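Local coordinates for probable tRNA pseudouridine synthase D (Methanosarcina mazei, PDB 1Z2Z), which probably converts uridine 13 of transfer RNAs to pseudouridine, as a member of the TruD family of pseudouridine synthases, at residues 28-33 and 86-91; 33-38 and 133-138; 55-60 and 110-115. All blocks are in the same frame, centred on the assembly; numbering follows the deposited sequence.

Contact 1. Residues 28-33 and 86-91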
loop_
_atom_site.group_PDB
_atom_site.type_symbol
_atom_site.label_atom_id
_atom_site.label_comp_id
_atom_site.label_asym_id
_atom_site.label_seq_id
_atom_site.Cartn_x
_atom_site.Cartn_y
_atom_site.Cartn_z
ATOM N N GLN A 28 -0.735 9.203 -18.585
ATOM C CA GLN A 28 -1.334 9.786 -19.775
ATOM C C GLN A 28 -0.907 8.937 -20.965
ATOM O O GLN A 28 -1.659 8.754 -21.922
ATOM C CB GLN A 28 -0.887 11.234 -19.979
ATOM C CG GLN A 28 -2.002 12.081 -20.593
ATOM C CD GLN A 28 -1.499 13.332 -21.270
ATOM O OE1 GLN A 28 -0.829 14.161 -20.656
ATOM N NE2 GLN A 28 -1.826 13.476 -22.548
ATOM N N GLU A 29 0.309 8.408 -20.882
ATOM C CA GLU A 29 0.856 7.556 -21.922
ATOM C C GLU A 29 1.542 6.352 -21.303
ATOM O O GLU A 29 2.376 6.499 -20.420
ATOM C CB GLU A 29 1.832 8.354 -22.779
ATOM C CG GLU A 29 1.100 9.330 -23.646
ATOM C CD GLU A 29 0.087 8.618 -24.498
ATOM O OE1 GLU A 29 -0.945 9.241 -24.880
ATOM O OE2 GLU A 29 0.341 7.415 -24.790
ATOM N N ILE A 30 1.184 5.161 -21.773
ATOM C CA ILE A 30 1.755 3.932 -21.247
ATOM C C ILE A 30 3.198 4.158 -20.790
ATOM O O ILE A 30 3.515 3.912 -19.637
ATOM C CB ILE A 30 1.696 2.804 -22.300
ATOM C CG1 ILE A 30 0.328 2.811 -22.999
ATOM C CG2 ILE A 30 1.904 1.460 -21.640
ATOM C CD1 ILE A 30 -0.861 2.542 -22.092
ATOM N N GLU A 31 4.066 4.661 -21.657
ATOM C CA GLU A 31 5.443 4.875 -21.235
ATOM C C GLU A 31 5.633 5.912 -20.103
ATOM O O GLU A 31 6.753 6.129 -19.648
ATOM C CB GLU A 31 6.329 5.266 -22.428
ATOM C CG GLU A 31 6.633 4.138 -23.421
ATOM C CD GLU A 31 5.404 3.683 -24.201
ATOM O OE1 GLU A 31 4.434 4.475 -24.310
ATOM O OE2 GLU A 31 5.417 2.536 -24.717
ATOM N N ASP A 32 4.562 6.548 -19.639
ATOM C CA ASP A 32 4.701 7.544 -18.574
ATOM C C ASP A 32 4.831 6.920 -17.191
ATOM O O ASP A 32 4.926 7.624 -16.174
ATOM C CB ASP A 32 3.521 8.520 -18.574
ATOM C CG ASP A 32 3.685 9.637 -19.599
ATOM O OD1 ASP A 32 2.773 10.485 -19.692
ATOM O OD2 ASP A 32 4.722 9.664 -20.303
ATOM N N PHE A 33 4.836 5.593 -17.155
ATOM C CA PHE A 33 4.963 4.872 -15.899
ATOM C C PHE A 33 5.807 3.631 -16.117
ATOM O O PHE A 33 5.277 2.554 -16.371
ATOM C CB PHE A 33 3.586 4.464 -15.369
ATOM C CG PHE A 33 3.529 4.370 -13.874
ATOM C CD1 PHE A 33 3.092 5.449 -13.115
ATOM C CD2 PHE A 33 3.962 3.227 -13.221
ATOM C CE1 PHE A 33 3.090 5.394 -11.728
ATOM C CE2 PHE A 33 3.966 3.162 -11.831
ATOM C CZ PHE A 33 3.528 4.248 -11.085
ATOM N N ASP A 86 1.871 -3.070 -12.481
ATOM C CA ASP A 86 0.726 -2.323 -13.017
ATOM C C ASP A 86 0.462 -2.608 -14.494
ATOM O O ASP A 86 1.383 -2.658 -15.315
ATOM C CB ASP A 86 0.953 -0.811 -12.863
ATOM C CG ASP A 86 0.805 -0.320 -11.431
ATOM O OD1 ASP A 86 1.467 0.695 -11.094
ATOM O OD2 ASP A 86 0.025 -0.923 -10.658
ATOM N N LYS A 87 -0.819 -2.774 -14.805
ATOM C CA LYS A 87 -1.298 -3.013 -16.155
ATOM C C LYS A 87 -0.982 -1.763 -17.003
ATOM O O LYS A 87 -0.130 -1.813 -17.901
ATOM C CB LYS A 87 -2.808 -3.332 -16.093
ATOM C CG LYS A 87 -3.738 -2.692 -17.126
ATOM C CD LYS A 87 -3.479 -3.164 -18.555
ATOM C CE LYS A 87 -4.637 -2.810 -19.475
ATOM N NZ LYS A 87 -5.787 -3.691 -19.194
ATOM N N ARG A 88 -1.621 -0.636 -16.696
ATOM C CA ARG A 88 -1.363 0.583 -17.454
ATOM C C ARG A 88 0.048 1.104 -17.261
ATOM O O ARG A 88 0.245 2.124 -16.599
ATOM C CB ARG A 88 -2.352 1.700 -17.085
ATOM C CG ARG A 88 -2.259 2.910 -18.034
ATOM C CD ARG A 88 -3.498 3.816 -18.003
ATOM N NE ARG A 88 -3.384 4.951 -18.929
ATOM C CZ ARG A 88 -3.390 4.855 -20.261
ATOM N NH1 ARG A 88 -3.509 3.673 -20.848
ATOM N NH2 ARG A 88 -3.269 5.943 -21.006
ATOM N N ALA A 89 1.034 0.434 -17.846
ATOM C CA ALA A 89 2.414 0.882 -17.694
ATOM C C ALA A 89 3.370 0.008 -18.476
ATOM O O ALA A 89 2.984 -1.034 -18.993
ATOM C CB ALA A 89 2.799 0.860 -16.229
ATOM N N LEU A 90 4.616 0.439 -18.586
ATOM C CA LEU A 90 5.603 -0.369 -19.274
ATOM C C LEU A 90 6.434 -0.995 -18.165
ATOM O O LEU A 90 7.236 -0.327 -17.502
ATOM C CB LEU A 90 6.474 0.482 -20.193
ATOM C CG LEU A 90 7.682 -0.270 -20.758
ATOM C CD1 LEU A 90 7.239 -1.517 -21.481
ATOM C CD2 LEU A 90 8.475 0.645 -21.652
ATOM N N THR A 91 6.243 -2.294 -17.982
ATOM C CA THR A 91 6.912 -3.007 -16.912
ATOM C C THR A 91 7.706 -4.244 -17.300
ATOM O O THR A 91 7.257 -5.061 -18.104
ATOM C CB THR A 91 5.893 -3.454 -15.895
ATOM O OG1 THR A 91 5.206 -4.603 -16.408
ATOM C CG2 THR A 91 4.881 -2.350 -15.644
#

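Contact 2. Residues 33-38 and 133-138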
loop_
_atom_site.group_PDB
_atom_site.type_symbol
_atom_site.label_atom_id
_atom_site.label_comp_id
_atom_site.label_asym_id
_atom_site.label_seq_id
_atom_site.Cartn_x
_atom_site.Cartn_y
_atom_site.Cartn_z
ATOM N N PHE A 33 4.836 5.593 -17.155
ATOM C CA PHE A 33 4.963 4.872 -15.899
ATOM C C PHE A 33 5.807 3.631 -16.117
ATOM O O PHE A 33 5.277 2.554 -16.371
ATOM C CB PHE A 33 3.586 4.464 -15.369
ATOM C CG PHE A 33 3.529 4.370 -13.874
ATOM C CD1 PHE A 33 3.092 5.449 -13.115
ATOM C CD2 PHE A 33 3.962 3.227 -13.221
ATOM C CE1 PHE A 33 3.090 5.394 -11.728
ATOM C CE2 PHE A 33 3.966 3.162 -11.831
ATOM C CZ PHE A 33 3.528 4.248 -11.085
ATOM N N ILE A 34 7.119 3.779 -16.013
ATOM C CA ILE A 34 7.991 2.643 -16.217
ATOM C C ILE A 34 8.422 2.028 -14.899
ATOM O O ILE A 34 8.922 2.716 -14.011
ATOM C CB ILE A 34 9.198 3.051 -17.056
ATOM C CG1 ILE A 34 8.681 3.534 -18.428
ATOM C CG2 ILE A 34 10.187 1.898 -17.163
ATOM C CD1 ILE A 34 9.739 3.841 -19.458
ATOM N N VAL A 35 8.199 0.727 -14.768
ATOM C CA VAL A 35 8.543 0.004 -13.552
ATOM C C VAL A 35 9.413 -1.189 -13.892
ATOM O O VAL A 35 8.931 -2.143 -14.493
ATOM C CB VAL A 35 7.294 -0.532 -12.861
ATOM C CG1 VAL A 35 7.678 -1.225 -11.582
ATOM C CG2 VAL A 35 6.318 0.578 -12.619
ATOM N N LYS A 36 10.683 -1.143 -13.499
ATOM C CA LYS A 36 11.608 -2.241 -13.781
ATOM C C LYS A 36 12.016 -2.927 -12.483
ATOM O O LYS A 36 12.636 -2.311 -11.627
ATOM C CB LYS A 36 12.868 -1.721 -14.479
ATOM C CG LYS A 36 12.637 -0.958 -15.767
ATOM C CD LYS A 36 13.967 -0.595 -16.407
ATOM C CE LYS A 36 13.766 0.137 -17.739
ATOM N NZ LYS A 36 15.036 0.363 -18.517
ATOM N N GLU A 37 11.692 -4.210 -12.359
ATOM C CA GLU A 37 11.995 -4.994 -11.164
ATOM C C GLU A 37 13.477 -5.253 -10.898
ATOM O O GLU A 37 14.272 -5.373 -11.828
ATOM C CB GLU A 37 11.272 -6.326 -11.265
ATOM C CG GLU A 37 11.380 -7.185 -10.042
ATOM C CD GLU A 37 11.012 -8.626 -10.317
ATOM O OE1 GLU A 37 11.871 -9.364 -10.848
ATOM O OE2 GLU A 37 9.862 -9.004 -10.018
ATOM N N ILE A 38 13.851 -5.329 -9.619
ATOM C CA ILE A 38 15.241 -5.617 -9.257
ATOM C C ILE A 38 15.203 -6.973 -8.579
ATOM O O ILE A 38 14.577 -7.133 -7.541
ATOM C CB ILE A 38 15.805 -4.579 -8.286
ATOM C CG1 ILE A 38 15.468 -3.174 -8.788
ATOM C CG2 ILE A 38 17.325 -4.751 -8.167
ATOM C CD1 ILE A 38 15.850 -2.082 -7.828
ATOM N N ASN A 133 11.899 -2.356 -6.781
ATOM C CA ASN A 133 11.361 -1.953 -8.077
ATOM C C ASN A 133 11.838 -0.542 -8.463
ATOM O O ASN A 133 11.598 0.426 -7.740
ATOM C CB ASN A 133 9.820 -1.976 -8.031
ATOM C CG ASN A 133 9.223 -3.369 -8.262
ATOM O OD1 ASN A 133 8.170 -3.692 -7.725
ATOM N ND2 ASN A 133 9.874 -4.177 -9.086
ATOM N N ASP A 134 12.537 -0.433 -9.590
ATOM C CA ASP A 134 13.000 0.860 -10.099
ATOM C C ASP A 134 11.813 1.524 -10.762
ATOM O O ASP A 134 11.078 0.879 -11.515
ATOM C CB ASP A 134 14.085 0.671 -11.141
ATOM C CG ASP A 134 15.441 0.596 -10.533
ATOM O OD1 ASP A 134 16.393 0.160 -11.223
ATOM O OD2 ASP A 134 15.552 0.992 -9.352
ATOM N N PHE A 135 11.628 2.808 -10.484
ATOM C CA PHE A 135 10.524 3.553 -11.062
ATOM C C PHE A 135 11.027 4.688 -11.928
ATOM O O PHE A 135 12.145 5.182 -11.755
ATOM C CB PHE A 135 9.603 4.125 -9.986
ATOM C CG PHE A 135 8.783 3.088 -9.271
ATOM C CD1 PHE A 135 9.221 2.544 -8.059
ATOM C CD2 PHE A 135 7.569 2.665 -9.797
ATOM C CE1 PHE A 135 8.463 1.590 -7.375
ATOM C CE2 PHE A 135 6.796 1.719 -9.135
ATOM C CZ PHE A 135 7.246 1.178 -7.913
ATOM N N ARG A 136 10.177 5.086 -12.865
ATOM C CA ARG A 136 10.438 6.161 -13.814
ATOM C C ARG A 136 9.053 6.695 -14.146
ATOM O O ARG A 136 8.487 6.337 -15.174
ATOM C CB ARG A 136 11.084 5.584 -15.071
ATOM C CG ARG A 136 11.196 6.546 -16.232
ATOM C CD ARG A 136 12.569 7.165 -16.278
ATOM N NE ARG A 136 12.662 8.228 -17.273
ATOM C CZ ARG A 136 13.773 8.912 -17.529
ATOM N NH1 ARG A 136 13.768 9.867 -18.450
ATOM N NH2 ARG A 136 14.895 8.637 -16.872
ATOM N N ILE A 137 8.498 7.524 -13.266
ATOM C CA ILE A 137 7.164 8.075 -13.477
ATOM C C ILE A 137 7.242 9.444 -14.133
ATOM O O ILE A 137 8.240 10.142 -14.001
ATOM C CB ILE A 137 6.397 8.176 -12.142
ATOM C CG1 ILE A 137 6.392 6.803 -11.469
ATOM C CG2 ILE A 137 4.963 8.644 -12.376
ATOM C CD1 ILE A 137 5.760 6.800 -10.098
ATOM N N THR A 138 6.189 9.814 -14.851
ATOM C CA THR A 138 6.138 11.095 -15.545
ATOM C C THR A 138 4.819 11.798 -15.267
ATOM O O THR A 138 3.759 11.273 -15.596
ATOM C CB THR A 138 6.249 10.902 -17.059
ATOM O OG1 THR A 138 7.543 10.377 -17.378
ATOM C CG2 THR A 138 6.029 12.230 -17.788
#

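Contact 3. Residues 55-60 and 110-115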
loop_
_atom_site.group_PDB
_atom_site.type_symbol
_atom_site.label_atom_id
_atom_site.label_comp_id
_atom_site.label_asym_id
_atom_site.label_seq_id
_atom_site.Cartn_x
_atom_site.Cartn_y
_atom_site.Cartn_z
ATOM N N THR A 55 8.415 -8.420 -20.305
ATOM C CA THR A 55 8.289 -6.983 -20.516
ATOM C C THR A 55 6.935 -6.837 -21.141
ATOM O O THR A 55 6.675 -7.405 -22.191
ATOM C CB THR A 55 9.348 -6.443 -21.478
ATOM O OG1 THR A 55 10.655 -6.851 -21.038
ATOM C CG2 THR A 55 9.284 -4.919 -21.511
ATOM N N LYS A 56 6.064 -6.089 -20.485
ATOM C CA LYS A 56 4.723 -5.934 -20.991
ATOM C C LYS A 56 4.286 -4.479 -21.075
ATOM O O LYS A 56 4.716 -3.634 -20.293
ATOM C CB LYS A 56 3.753 -6.755 -20.134
ATOM C CG LYS A 56 3.571 -6.281 -18.698
ATOM C CD LYS A 56 2.743 -7.282 -17.911
ATOM C CE LYS A 56 1.897 -6.580 -16.875
ATOM N NZ LYS A 56 2.681 -5.532 -16.190
ATOM N N ARG A 57 3.431 -4.193 -22.044
ATOM C CA ARG A 57 2.961 -2.847 -22.246
ATOM C C ARG A 57 1.456 -2.825 -22.169
ATOM O O ARG A 57 0.765 -3.428 -22.995
ATOM C CB ARG A 57 3.430 -2.341 -23.607
ATOM C CG ARG A 57 2.956 -0.951 -23.938
ATOM C CD ARG A 57 3.565 -0.420 -25.238
ATOM N NE ARG A 57 3.156 0.974 -25.490
ATOM C CZ ARG A 57 1.902 1.369 -25.728
ATOM N NH1 ARG A 57 1.646 2.654 -25.932
ATOM N NH2 ARG A 57 0.905 0.485 -25.779
ATOM N N ASP A 58 0.942 -2.140 -21.159
ATOM C CA ASP A 58 -0.497 -2.030 -20.984
ATOM C C ASP A 58 -1.210 -3.392 -20.918
ATOM O O ASP A 58 -2.313 -3.556 -21.446
ATOM C CB ASP A 58 -1.081 -1.195 -22.111
ATOM C CG ASP A 58 -2.504 -0.817 -21.854
ATOM O OD1 ASP A 58 -3.209 -0.422 -22.813
ATOM O OD2 ASP A 58 -2.920 -0.915 -20.681
ATOM N N TRP A 59 -0.571 -4.360 -20.265
ATOM C CA TRP A 59 -1.137 -5.696 -20.105
ATOM C C TRP A 59 -1.434 -5.984 -18.638
ATOM O O TRP A 59 -0.746 -5.494 -17.745
ATOM C CB TRP A 59 -0.163 -6.773 -20.573
ATOM C CG TRP A 59 -0.222 -7.152 -22.012
ATOM C CD1 TRP A 59 0.417 -6.537 -23.047
ATOM C CD2 TRP A 59 -0.837 -8.325 -22.558
ATOM N NE1 TRP A 59 0.254 -7.261 -24.201
ATOM C CE2 TRP A 59 -0.510 -8.356 -23.935
ATOM C CE3 TRP A 59 -1.627 -9.346 -22.023
ATOM C CZ2 TRP A 59 -0.942 -9.388 -24.776
ATOM C CZ3 TRP A 59 -2.056 -10.364 -22.854
ATOM C CH2 TRP A 59 -1.714 -10.377 -24.225
ATOM N N ASP A 60 -2.448 -6.807 -18.414
ATOM C CA ASP A 60 -2.850 -7.227 -17.085
ATOM C C ASP A 60 -2.232 -8.603 -16.876
ATOM O O ASP A 60 -2.512 -9.532 -17.645
ATOM C CB ASP A 60 -4.361 -7.355 -17.012
ATOM C CG ASP A 60 -4.829 -7.867 -15.677
ATOM O OD1 ASP A 60 -5.678 -8.779 -15.656
ATOM O OD2 ASP A 60 -4.357 -7.345 -14.641
ATOM N N LEU A 110 3.762 -12.021 -28.896
ATOM C CA LEU A 110 2.501 -11.393 -28.554
ATOM C C LEU A 110 2.640 -9.888 -28.715
ATOM O O LEU A 110 3.747 -9.360 -28.687
ATOM C CB LEU A 110 2.109 -11.760 -27.134
ATOM C CG LEU A 110 1.499 -13.164 -27.077
ATOM C CD1 LEU A 110 1.615 -13.729 -25.665
ATOM C CD2 LEU A 110 0.042 -13.092 -27.526
ATOM N N LYS A 111 1.524 -9.198 -28.907
ATOM C CA LYS A 111 1.578 -7.767 -29.096
ATOM C C LYS A 111 1.806 -7.027 -27.783
ATOM O O LYS A 111 1.040 -7.172 -26.829
ATOM C CB LYS A 111 0.298 -7.264 -29.766
ATOM C CG LYS A 111 0.400 -5.833 -30.294
ATOM C CD LYS A 111 -0.958 -5.274 -30.690
ATOM C CE LYS A 111 -0.893 -3.791 -31.071
ATOM N NZ LYS A 111 -0.680 -2.851 -29.923
ATOM N N ASP A 112 2.867 -6.230 -27.753
ATOM C CA ASP A 112 3.230 -5.446 -26.583
ATOM C C ASP A 112 3.729 -6.344 -25.454
ATOM O O ASP A 112 3.482 -6.097 -24.273
ATOM C CB ASP A 112 2.042 -4.583 -26.120
ATOM C CG ASP A 112 1.822 -3.346 -27.011
ATOM O OD1 ASP A 112 2.754 -2.972 -27.768
ATOM O OD2 ASP A 112 0.726 -2.737 -26.940
ATOM N N ILE A 113 4.455 -7.383 -25.837
ATOM C CA ILE A 113 5.009 -8.322 -24.889
ATOM C C ILE A 113 6.339 -8.728 -25.442
ATOM O O ILE A 113 6.475 -8.974 -26.632
ATOM C CB ILE A 113 4.139 -9.566 -24.767
ATOM C CG1 ILE A 113 2.789 -9.175 -24.163
ATOM C CG2 ILE A 113 4.861 -10.635 -23.952
ATOM C CD1 ILE A 113 2.863 -8.727 -22.717
ATOM N N GLU A 114 7.324 -8.802 -24.569
ATOM C CA GLU A 114 8.647 -9.178 -24.978
ATOM C C GLU A 114 9.077 -10.242 -23.990
ATOM O O GLU A 114 8.923 -10.066 -22.783
ATOM C CB GLU A 114 9.534 -7.945 -24.903
ATOM C CG GLU A 114 10.830 -8.045 -25.648
ATOM C CD GLU A 114 11.273 -6.699 -26.197
ATOM O OE1 GLU A 114 11.701 -5.836 -25.396
ATOM O OE2 GLU A 114 11.179 -6.503 -27.432
ATOM N N LEU A 115 9.586 -11.358 -24.502
ATOM C CA LEU A 115 10.027 -12.471 -23.674
ATOM C C LEU A 115 11.506 -12.746 -23.895
ATOM O O LEU A 115 11.940 -12.940 -25.026
ATOM C CB LEU A 115 9.227 -13.728 -24.019
ATOM C CG LEU A 115 7.731 -13.754 -23.714
ATOM C CD1 LEU A 115 7.171 -15.107 -24.100
ATOM C CD2 LEU A 115 7.476 -13.492 -22.225
#

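Contact 1. Residues 28-33 and 86-91
The carboxylate of D86, the predicted nucleophile, leans on the ring of F33 instead of meeting a polar group across this contact. D86 OD1 lies 3.6 Å from F33 CE2, and the ring and carboxylate planes are turned 61° apart. R27 completes the group, forming a salt bridge to D86 OD1 and a cation-pi contact with F33.

Beside the ring, A89 CB packs 3.8 Å from F33 CB. The one backbone hydrogen bond joining the two segments follows, L90 N to F33 O at 3.1 Å. It opens the parallel pairing of strands 33-39 and 90-98 in the central mixed sheet of the pseudouridine synthase fold, so the predicted catalytic loop runs straight into a core strand.

R88 sits at the centre of an inverse gamma turn. With its CG anti to the backbone N (chi1 -170°), its chain runs extended back to the 28-33 loop, crossing I30 at about a right angle; I30 CD1 meets R88 NH1 obliquely, while R88 NE is hydrogen-bonded to R27 O. Farther out, E31 CG approaches L90 CD2 at 4.3 Å, and the carboxylate of E31 turns to R57.

Contact 2. Residues 33-38 and 133-138
One face of the F33 ring is covered by I137, whose CG1 stands 3.9 Å from the ring centroid in a CH-pi contact, 24° off the ring normal and offset toward the rim. F135, two residues before I137 and on the same face of the sheet, turns its ring edge to F33, with F33 CE2 and F135 CE2 4.2 Å apart. Its CG, anti to the carbonyl carbon (chi1 -71°), lays the ring alongside V35, whose CG2 meets F135 CE2 at 3.7 Å. The ring of F414 meets F135 from outside the pair.

These side chains share one face of an antiparallel ladder, in which F33-I137, V35-F135 and E37-N133 are non-hydrogen-bonded pairs and I34-R136 and K36-D134 hydrogen-bonded ones. Strand 130-142 is thus joined to strand 33-39 within the mixed sheet of the pseudouridine synthase fold. K36 and D134 exchange two bonds, D134 N to K36 O at 2.8 Å and K36 N to D134 O at 2.9 Å. I34 N reaches R136 O at 3.0 Å, whereas the return bond, R136 N to I34 O, is weak.

Toward the end of the ladder N133 ND2 lies 3.4 Å from E37 CB, the amide and carboxylate planes only 14° apart. The E37 carboxylate forms a salt bridge with K85. On the opposite face R136 packs CB against I34 CB, then bends at chi2 and leads away to a salt bridge with E413.

Contact 3. Residues 55-60 and 110-115
W59 and I113 make the dense part of this contact, their side chains crossing at about a right angle. I113 CD1 lies over one face of the indole, 3.3 Å from the centroid of the five-membered ring, and CG1 continues the cover toward NE1. I113 has CG1 anti to its carbonyl carbon (chi1 -66°), which carries the CG1-CD1 branch across the indole. In the ring plane, W59 NE1 donates to K111 O at 2.7 Å; the bond, together with I113 over the face, probably holds the indole's rotation. An alanine in place of W59 is likely to leave K111 O without this donor and open a gap over the I113 branch.

The solvent side is looser. R57 lies obliquely across D112, its CD passing beside the carboxylate, and R57 NH2 reaches D112 OD2 in a long, weak salt bridge of 3.4 Å. K111 NZ comes to the same D112 OD2 at 3.3 Å, also weakly; two positive groups therefore share one oxygen, while R57 NE has a second partner in E31.

Between these two sides T55 and E114 exchange backbone bonds, E114 N to T55 O at 2.8 Å, and R57 N donates to D112 O at 2.9 Å. Beyond W59, D60 takes the N-cap position of helix 61-72. The type II turn from L110 to I113 leads into the antiparallel pairing of strands 49-57 and 113-121 in the mixed sheet of the pseudouridine synthase fold.

In the fold
All three contacts belong to one mixed sheet, in which the strands lie in the order 130-142, 33-39, 90-98, 49-57 and 113-121. Contact 2 joins the first two, contact 1 brings 33-39 to 90-98, and contact 3 joins the last two. Contacts 1 and 2, which share F33, have centres about 9 Å apart; the centres of contacts 1 and 3 are about 11 Å apart, and the two are linked by T91 with K56 and by E31 with R57. Contacts 2 and 3, about 15 Å apart between centres, do not touch. Along the chain contact 3 is nested within contact 2, while contact 1 crosses both, setting the predicted nucleophile's loop centrally among strands distant in sequence.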